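Local coordinates for cytochrome c' (Rubrivivax gelatinosus, PDB 2J8W), which belongs to the widespread bacterial cytochromes c', binds a high-spin heme c without a sixth ligand and has electron transfer activity, although its exact role is not known, at residues Ala92-Leu96 / Ala111-Thr115; Val26-Gln31 / Ile108-Val112. All blocks are in the same frame, centred on the assembly; numbering follows the deposited sequence.

Both interactions use helix 105-126, whose C-terminal part carries the heme-attaching C119 and C122 and the axial ligand H123. Interaction 1 sets it against its chain neighbour, helix 79-102, with 14 residues between the two segments; interaction 2 sets it against helix 5-30, reached across 76 residues. The contact centres lie about 9 Å apart and share A111 and V112: A111 faces helix 79-102, and V112 touches both partners. Helix 105-126 is thus packed against two other helices of the four-helix bundle at neighbouring positions. Interaction 1 reaches heme c through T115, whereas interaction 2 lies nearer the N-terminal end of helix 105-126, with the side chain of V112 about 9 Å from the heme.

Interaction 1 of 2, residues Ala92-Leu96 / Ala111-Thr115; sequences AVDKL and AVGET
The antiparallel hairpin of helices 79-102 and 105-126, half of the cytochrome c' four-helix bundle, is joined here by small side chains: A92 packs against T115 and L96 against A111. The local axes approach to 8.4 Å at 161°, a close spacing consistent with the small side chains of A92 and A111 on the facing surfaces. A111 CB lies 3.6 Å from L96 CA, set against backbone rather than a side-chain tip, while A92 CB comes within 3.6 Å of T115 OG1. One branch of the leucine spans the rest: L96 CD1 is 3.9 Å from A111 CB and equally near V112 CG2.

T115 turns its hydroxyl back into its own helix, OG1 lying anti to the carbonyl carbon (chi1 -61°), and OG1 donates to A111 O at 2.8 Å. T115 N grips the same oxygen from the opposite face of its carbonyl plane, so two donors satisfy it. The remaining branch, T115 CG2, meets V93 CG2 at 4.1 Å; T115 also touches heme c and F23. With an alanine in place of T115, A111 O is likely to lose its hydroxyl donor, and a gap would probably open beside V93 and the heme.

At the exposed margin, K95 NZ forms a salt bridge with E114 OE1 at 3.1 Å on the oxygen's syn side, the two side chains crossing at about a right angle. E114 has two deposited conformers, so this bridge describes one of them. The chemistry thus changes across the interface, from a buried hydroxyl spent within its own helix beside apolar packing to a solvent-side charge pair that is probably not permanent.

Interaction 2 of 2, residues Val26-Gln31 / Ile108-Val112; sequences VAAMAQ and IKAAV
The flat peptide carbonyl of A30 takes the amino end of K109 at its oxygen: K109 NZ donates to A30 O over 2.8 Å, displaced to one face of the carbonyl plane by a tilt of 24°. The lysine chain runs past the same oxygen on its way there, with both K109 CD and K109 CE 3.4 Å from A30 O, and K109 CG packs against A30 CB at 4.1 Å. That course follows from the first torsion, which sets CG anti to the backbone N (chi1 -177°), and from an extended chain beyond it that carries the ammonium group across to the other helix. Since A30 lies late in helix 5-30, where carbonyl groups tend to carry the negative end of the helix dipole, the positive charge is probably favoured at this place.

The two helices are the first and last of the four-helix bundle. Their local axes pass at 9.5 Å with 122° between the chain directions, a wide splay in keeping with a contact that buries less surface than the hairpin pairing of 92-96 with 111-115.

Inward of the lysine, the contact is aliphatic. V112 sends its two methyls to neighbouring residues of helix 5-30: CG1 rests 4.1 Å from A27 CB, and CG2 meets V26 CG1 at 3.7 Å, the two valines approaching at a slant. The same V26 CG1 also touches I108 CG2, at 3.9 Å, with those side chains at about a right angle, so that one methyl bridges residues a helical turn apart. Beyond the pair, V26 reaches N44 and I45 of helix 38-52, whereas I108 packs on A99 of helix 79-102 and on F36.

Interaction 1 of 2, residues Ala92-Leu96 / Ala111-Thr115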
loop_
_atom_site.group_PDB
_atom_site.type_symbol
_atom_site.label_atom_id
_atom_site.label_comp_id
_atom_site.label_asym_id
_atom_site.label_seq_id
_atom_site.Cartn_x
_atom_site.Cartn_y
_atom_site.Cartn_z
ATOM N N ALA A 92 -1.573 -9.930 16.360
ATOM C CA ALA A 92 -2.565 -8.908 16.666
ATOM C C ALA A 92 -3.398 -8.612 15.433
ATOM O O ALA A 92 -4.607 -8.462 15.535
ATOM C CB ALA A 92 -1.870 -7.653 17.184
ATOM N N VAL A 93 -2.764 -8.515 14.267
ATOM C CA VAL A 93 -3.502 -8.230 13.043
ATOM C C VAL A 93 -4.441 -9.387 12.722
ATOM O O VAL A 93 -5.533 -9.177 12.231
ATOM C CB VAL A 93 -2.550 -7.895 11.883
ATOM C CG1 VAL A 93 -3.309 -7.914 10.530
ATOM C CG2 VAL A 93 -1.770 -6.577 12.155
ATOM N N ASP A 94 -4.050 -10.622 13.007
ATOM C CA ASP A 94 -4.952 -11.735 12.803
ATOM C C ASP A 94 -6.222 -11.538 13.628
ATOM O O ASP A 94 -7.335 -11.806 13.162
ATOM C CB ASP A 94 -4.294 -13.055 13.235
ATOM C CG ASP A 94 -3.297 -13.589 12.250
ATOM O OD1 ASP A 94 -3.278 -13.129 11.099
ATOM O OD2 ASP A 94 -2.548 -14.534 12.653
ATOM N N LYS A 95 -6.065 -11.153 14.873
ATOM C CA LYS A 95 -7.223 -10.870 15.715
ATOM C C LYS A 95 -8.045 -9.703 15.198
ATOM O O LYS A 95 -9.271 -9.731 15.272
ATOM C CB LYS A 95 -6.789 -10.588 17.138
ATOM C CG LYS A 95 -6.194 -11.760 17.827
ATOM C CD LYS A 95 -5.897 -11.368 19.266
ATOM C CE LYS A 95 -5.934 -12.504 20.242
ATOM N NZ LYS A 95 -6.091 -11.947 21.612
ATOM N N LEU A 96 -7.386 -8.677 14.685
ATOM C CA LEU A 96 -8.086 -7.555 14.105
ATOM C C LEU A 96 -8.903 -7.985 12.922
ATOM O O LEU A 96 -10.068 -7.611 12.768
ATOM C CB LEU A 96 -7.112 -6.446 13.700
ATOM C CG LEU A 96 -7.711 -5.120 13.214
ATOM C CD1 LEU A 96 -8.459 -4.380 14.338
ATOM C CD2 LEU A 96 -6.598 -4.246 12.601
ATOM N N ALA A 111 -8.940 -5.520 19.657
ATOM C CA ALA A 111 -7.905 -5.840 18.664
ATOM C C ALA A 111 -7.170 -4.580 18.210
ATOM O O ALA A 111 -5.977 -4.626 17.921
ATOM C CB ALA A 111 -8.492 -6.574 17.503
ATOM N N VAL A 112 -7.854 -3.436 18.162
ATOM C CA VAL A 112 -7.169 -2.164 17.891
ATOM C C VAL A 112 -6.133 -1.896 18.980
ATOM O O VAL A 112 -4.995 -1.499 18.703
ATOM C CB VAL A 112 -8.163 -1.010 17.769
ATOM C CG1 VAL A 112 -7.480 0.361 17.911
ATOM C CG2 VAL A 112 -8.924 -1.102 16.468
ATOM N N GLY A 113 -6.496 -2.163 20.232
ATOM C CA GLY A 113 -5.529 -1.944 21.301
ATOM C C GLY A 113 -4.325 -2.851 21.211
ATOM O O GLY A 113 -3.168 -2.432 21.361
ATOM N N GLU A 114 -4.598 -4.113 20.948
ATOM C CA GLU A 114 -3.492 -5.090 20.831
ATOM C C GLU A 114 -2.598 -4.731 19.644
ATOM O O GLU A 114 -1.355 -4.796 19.699
ATOM C CB GLU A 114 -4.088 -6.496 20.684
ATOM C CG GLU A 114 -3.112 -7.636 20.829
ATOM C CD GLU A 114 -3.778 -8.997 21.093
ATOM O OE1 GLU A 114 -5.001 -9.142 20.900
ATOM O OE2 GLU A 114 -3.055 -9.950 21.474
ATOM N N THR A 115 -3.216 -4.384 18.521
ATOM C CA THR A 115 -2.449 -4.059 17.322
ATOM C C THR A 115 -1.593 -2.819 17.551
ATOM O O THR A 115 -0.399 -2.801 17.270
ATOM C CB THR A 115 -3.377 -3.894 16.106
ATOM O OG1 THR A 115 -4.065 -5.111 15.871
ATOM C CG2 THR A 115 -2.590 -3.564 14.856
#

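Interaction 2 of 2, residues Val26-Gln31 / Ile108-Val112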
loop_
_atom_site.group_PDB
_atom_site.type_symbol
_atom_site.label_atom_id
_atom_site.label_comp_id
_atom_site.label_asym_id
_atom_site.label_seq_id
_atom_site.Cartn_x
_atom_site.Cartn_y
_atom_site.Cartn_z
ATOM N N VAL A 26 -9.825 2.978 11.606
ATOM C CA VAL A 26 -10.453 2.016 12.512
ATOM C C VAL A 26 -10.348 2.508 13.944
ATOM O O VAL A 26 -11.310 2.435 14.718
ATOM C CB VAL A 26 -9.852 0.600 12.345
ATOM C CG1 VAL A 26 -10.604 -0.419 13.200
ATOM C CG2 VAL A 26 -9.874 0.165 10.858
ATOM N N ALA A 27 -9.170 2.978 14.324
ATOM C CA ALA A 27 -8.935 3.477 15.671
ATOM C C ALA A 27 -9.875 4.627 15.982
ATOM O O ALA A 27 -10.337 4.738 17.102
ATOM C CB ALA A 27 -7.464 3.863 15.852
ATOM N N ALA A 28 -10.123 5.500 15.012
ATOM C CA ALA A 28 -11.039 6.627 15.242
ATOM C C ALA A 28 -12.424 6.151 15.631
ATOM O O ALA A 28 -13.085 6.736 16.492
ATOM C CB ALA A 28 -11.065 7.551 14.063
ATOM N N MET A 29 -12.890 5.084 14.990
ATOM C CA MET A 29 -14.175 4.501 15.377
ATOM C C MET A 29 -14.084 3.843 16.781
ATOM O O MET A 29 -14.955 4.026 17.620
ATOM C CB MET A 29 -14.652 3.476 14.366
ATOM C CG MET A 29 -15.105 4.101 13.088
ATOM S SD MET A 29 -15.659 2.829 11.913
ATOM C CE MET A 29 -16.271 3.891 10.534
ATOM N N ALA A 30 -13.002 3.127 17.053
ATOM C CA ALA A 30 -12.845 2.448 18.336
ATOM C C ALA A 30 -12.821 3.460 19.465
ATOM O O ALA A 30 -13.339 3.173 20.554
ATOM C CB ALA A 30 -11.589 1.595 18.363
ATOM N N GLN A 31 -12.231 4.633 19.225
ATOM C CA GLN A 31 -12.108 5.694 20.227
ATOM C C GLN A 31 -13.369 6.523 20.318
ATOM O O GLN A 31 -13.477 7.432 21.145
ATOM C CB GLN A 31 -10.998 6.619 19.848
ATOM C CG GLN A 31 -9.679 6.066 19.912
ATOM C CD GLN A 31 -8.687 6.909 19.151
ATOM O OE1 GLN A 31 -8.973 8.053 18.769
ATOM N NE2 GLN A 31 -7.514 6.361 18.928
ATOM N N ILE A 108 -13.456 -5.502 17.954
ATOM C CA ILE A 108 -12.638 -4.593 17.150
ATOM C C ILE A 108 -11.813 -3.689 18.033
ATOM O O ILE A 108 -10.609 -3.517 17.824
ATOM C CB ILE A 108 -13.520 -3.769 16.188
ATOM C CG1 ILE A 108 -14.132 -4.686 15.104
ATOM C CG2 ILE A 108 -12.737 -2.624 15.539
ATOM C CD1 ILE A 108 -15.244 -4.042 14.320
ATOM N N LYS A 109 -12.463 -3.117 19.029
ATOM C CA LYS A 109 -11.745 -2.228 19.929
ATOM C C LYS A 109 -10.594 -2.939 20.668
ATOM O O LYS A 109 -9.478 -2.399 20.780
ATOM C CB LYS A 109 -12.703 -1.558 20.914
ATOM C CG LYS A 109 -12.031 -0.567 21.836
ATOM C CD LYS A 109 -12.995 0.397 22.477
ATOM C CE LYS A 109 -12.265 1.438 23.268
ATOM N NZ LYS A 109 -13.251 2.674 23.342
ATOM N N ALA A 110 -10.843 -4.165 21.140
ATOM C CA ALA A 110 -9.813 -4.908 21.848
ATOM C C ALA A 110 -8.628 -5.152 20.892
ATOM O O ALA A 110 -7.467 -5.029 21.246
ATOM C CB ALA A 110 -10.338 -6.225 22.393
ATOM N N ALA A 111 -8.940 -5.520 19.657
ATOM C CA ALA A 111 -7.905 -5.840 18.664
ATOM C C ALA A 111 -7.170 -4.580 18.210
ATOM O O ALA A 111 -5.977 -4.626 17.921
ATOM C CB ALA A 111 -8.492 -6.574 17.503
ATOM N N VAL A 112 -7.854 -3.436 18.162
ATOM C CA VAL A 112 -7.169 -2.164 17.891
ATOM C C VAL A 112 -6.133 -1.896 18.980
ATOM O O VAL A 112 -4.995 -1.499 18.703
ATOM C CB VAL A 112 -8.163 -1.010 17.769
ATOM C CG1 VAL A 112 -7.480 0.361 17.911
ATOM C CG2 VAL A 112 -8.924 -1.102 16.468
#